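Local coordinates for tegumental protein 20.8 kDa (Clonorchis sinensis, PDB 5X2E) that binds a calcium ion in the first EF-hand loop of its calmodulin-like domain, one part of a longer tegumental-allergen-like protein, at residues A[5-10]-A[70-75]. Sequence-based numbering, arbitrary orientation.
Sequences NIFVSI and DFREQK
The ring of F71 has the backbone of N5 over one face, CA of N5 lying 4.1 Å from the ring centroid and 27° off the normal, a CH-pi contact. The N5 amide reaches the far end of the same ring, its CG 3.5 Å from CZ of F71, with the amide and ring planes 40° apart. At the ring's edge, near its plane, sits the V8 methyl CG2, 3.8 Å from CD1 of F71; a water also lies in plane at the edge. The guanidinium of R72 receives V8 CG2 over the centre of one face, 4.0 Å above the plane; its NH2 in turn comes to the edge of the F7 ring, 3.8 Å from CE2 of F7. V8 is thus a knob of helix 3-10 that enters a hole formed by I68, F71, R72 and K75: CG2, anti to the carbonyl carbon, serves both flat groups, and CG1 lies against both NH1 of R72 and CD of K75. Bends at chi2 and chi3 turn the R72 chain across the valine toward helix 3-10, and NH2 ends in a salt bridge with D11, a calcium ligand, and a hydrogen bond to OD1 of N16. K75 is extended beyond CG, which carries NZ to three waters, to all of which it donates. One water donates to the V8 carbonyl oxygen, 2.8 Å from O of V8; another is hydrogen-bonded to OG of S9; the third, the one at the F71 edge, is held only weakly by the lysine. The lysine thus reaches the first helix through water, beside the apolar contact of V8 with F71. The axes of 5-10 and 70-75 approach to 10.0 Å, crossing at -65°. Helix 65-79, which follows helix 54-61, packs here against the entering helix of the first helix-loop-helix, and R72 ties it to the calcium-binding EF-hand loop through the second shell of the ion.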
# COMPACT_ATOMS: atom_id res chain seq x y z
N ASN A 5 5.90 1.15 -5.44
CA ASN A 5 5.04 2.08 -6.15
C ASN A 5 3.56 1.91 -5.80
O ASN A 5 2.85 2.89 -5.56
CB ASN A 5 5.25 1.85 -7.63
CG ASN A 5 4.62 2.89 -8.51
OD1 ASN A 5 3.68 3.57 -8.14
ND2 ASN A 5 5.13 2.99 -9.73
N ILE A 6 3.09 0.67 -5.78
CA ILE A 6 1.66 0.42 -5.55
C ILE A 6 1.29 0.85 -4.12
O ILE A 6 0.24 1.45 -3.92
CB ILE A 6 1.31 -1.06 -5.85
CG1 ILE A 6 1.48 -1.33 -7.36
CG2 ILE A 6 -0.11 -1.39 -5.37
CD1 ILE A 6 1.60 -2.80 -7.73
N PHE A 7 2.16 0.59 -3.15
CA PHE A 7 1.89 1.01 -1.76
C PHE A 7 1.67 2.52 -1.74
O PHE A 7 0.71 3.02 -1.16
CB PHE A 7 3.02 0.66 -0.79
CG PHE A 7 2.68 1.03 0.62
CD1 PHE A 7 2.18 0.06 1.48
CD2 PHE A 7 2.88 2.33 1.10
CE1 PHE A 7 1.82 0.38 2.78
CE2 PHE A 7 2.51 2.66 2.40
CZ PHE A 7 1.99 1.68 3.23
N VAL A 8 2.62 3.24 -2.32
CA VAL A 8 2.51 4.70 -2.35
C VAL A 8 1.27 5.16 -3.09
O VAL A 8 0.56 6.06 -2.63
CB VAL A 8 3.80 5.31 -2.92
CG1 VAL A 8 3.60 6.80 -3.22
CG2 VAL A 8 4.94 5.08 -1.93
N SER A 9 0.93 4.49 -4.19
CA SER A 9 -0.30 4.83 -4.90
C SER A 9 -1.59 4.62 -4.09
O SER A 9 -2.52 5.43 -4.12
CB SER A 9 -0.39 4.03 -6.18
OG SER A 9 -1.48 4.53 -6.92
N ILE A 10 -1.66 3.51 -3.37
CA ILE A 10 -2.84 3.23 -2.57
C ILE A 10 -2.95 4.21 -1.37
O ILE A 10 -4.03 4.70 -1.06
CB ILE A 10 -2.82 1.78 -2.07
CG1 ILE A 10 -2.90 0.80 -3.25
CG2 ILE A 10 -3.97 1.55 -1.09
CD1 ILE A 10 -2.58 -0.64 -2.85
N ASP A 70 11.76 6.76 0.26
CA ASP A 70 12.57 7.29 -0.84
C ASP A 70 11.70 7.49 -2.06
O ASP A 70 11.73 8.53 -2.71
CB ASP A 70 13.71 6.35 -1.18
CG ASP A 70 14.94 6.64 -0.39
OD1 ASP A 70 15.04 7.76 0.15
OD2 ASP A 70 15.82 5.77 -0.32
N PHE A 71 10.92 6.46 -2.37
CA PHE A 71 10.06 6.54 -3.54
C PHE A 71 9.05 7.67 -3.38
O PHE A 71 8.79 8.39 -4.32
CB PHE A 71 9.34 5.22 -3.81
CG PHE A 71 8.46 5.25 -5.04
CD1 PHE A 71 7.11 5.57 -4.95
CD2 PHE A 71 9.00 4.95 -6.28
CE1 PHE A 71 6.32 5.62 -6.08
CE2 PHE A 71 8.20 4.98 -7.43
CZ PHE A 71 6.87 5.32 -7.32
N ARG A 72 8.46 7.78 -2.20
CA ARG A 72 7.53 8.85 -1.92
C ARG A 72 8.14 10.22 -2.13
O ARG A 72 7.53 11.08 -2.76
CB ARG A 72 7.05 8.72 -0.46
CG ARG A 72 6.03 9.78 0.01
CD ARG A 72 4.62 9.27 -0.05
NE ARG A 72 4.41 8.06 0.75
CZ ARG A 72 3.23 7.45 0.85
NH1 ARG A 72 2.19 7.90 0.16
NH2 ARG A 72 3.09 6.36 1.63
N GLU A 73 9.36 10.43 -1.63
CA GLU A 73 10.01 11.71 -1.78
C GLU A 73 10.32 11.98 -3.26
O GLU A 73 10.17 13.10 -3.73
CB GLU A 73 11.30 11.77 -0.94
CG GLU A 73 11.00 11.77 0.55
CD GLU A 73 12.24 11.69 1.41
OE1 GLU A 73 13.33 11.46 0.87
OE2 GLU A 73 12.07 11.88 2.65
N GLN A 74 10.75 10.94 -3.98
CA GLN A 74 11.08 11.07 -5.42
C GLN A 74 9.85 11.32 -6.26
O GLN A 74 9.89 12.09 -7.20
CB GLN A 74 11.76 9.82 -5.97
CG GLN A 74 13.07 9.53 -5.36
CD GLN A 74 13.59 8.17 -5.73
OE1 GLN A 74 13.17 7.57 -6.73
NE2 GLN A 74 14.53 7.66 -4.93
N LYS A 75 8.76 10.62 -5.94
CA LYS A 75 7.51 10.78 -6.69
C LYS A 75 7.04 12.20 -6.55
O LYS A 75 6.64 12.85 -7.51
CB LYS A 75 6.44 9.81 -6.19
CG LYS A 75 5.08 9.98 -6.91
CD LYS A 75 4.00 9.20 -6.18
CE LYS A 75 2.62 9.33 -6.83
NZ LYS A 75 1.51 8.63 -6.10
O HOH W 1 2.92 5.70 -7.02
O HOH W 2 -0.02 8.67 -3.47
O HOH W 3 -0.68 7.47 -7.88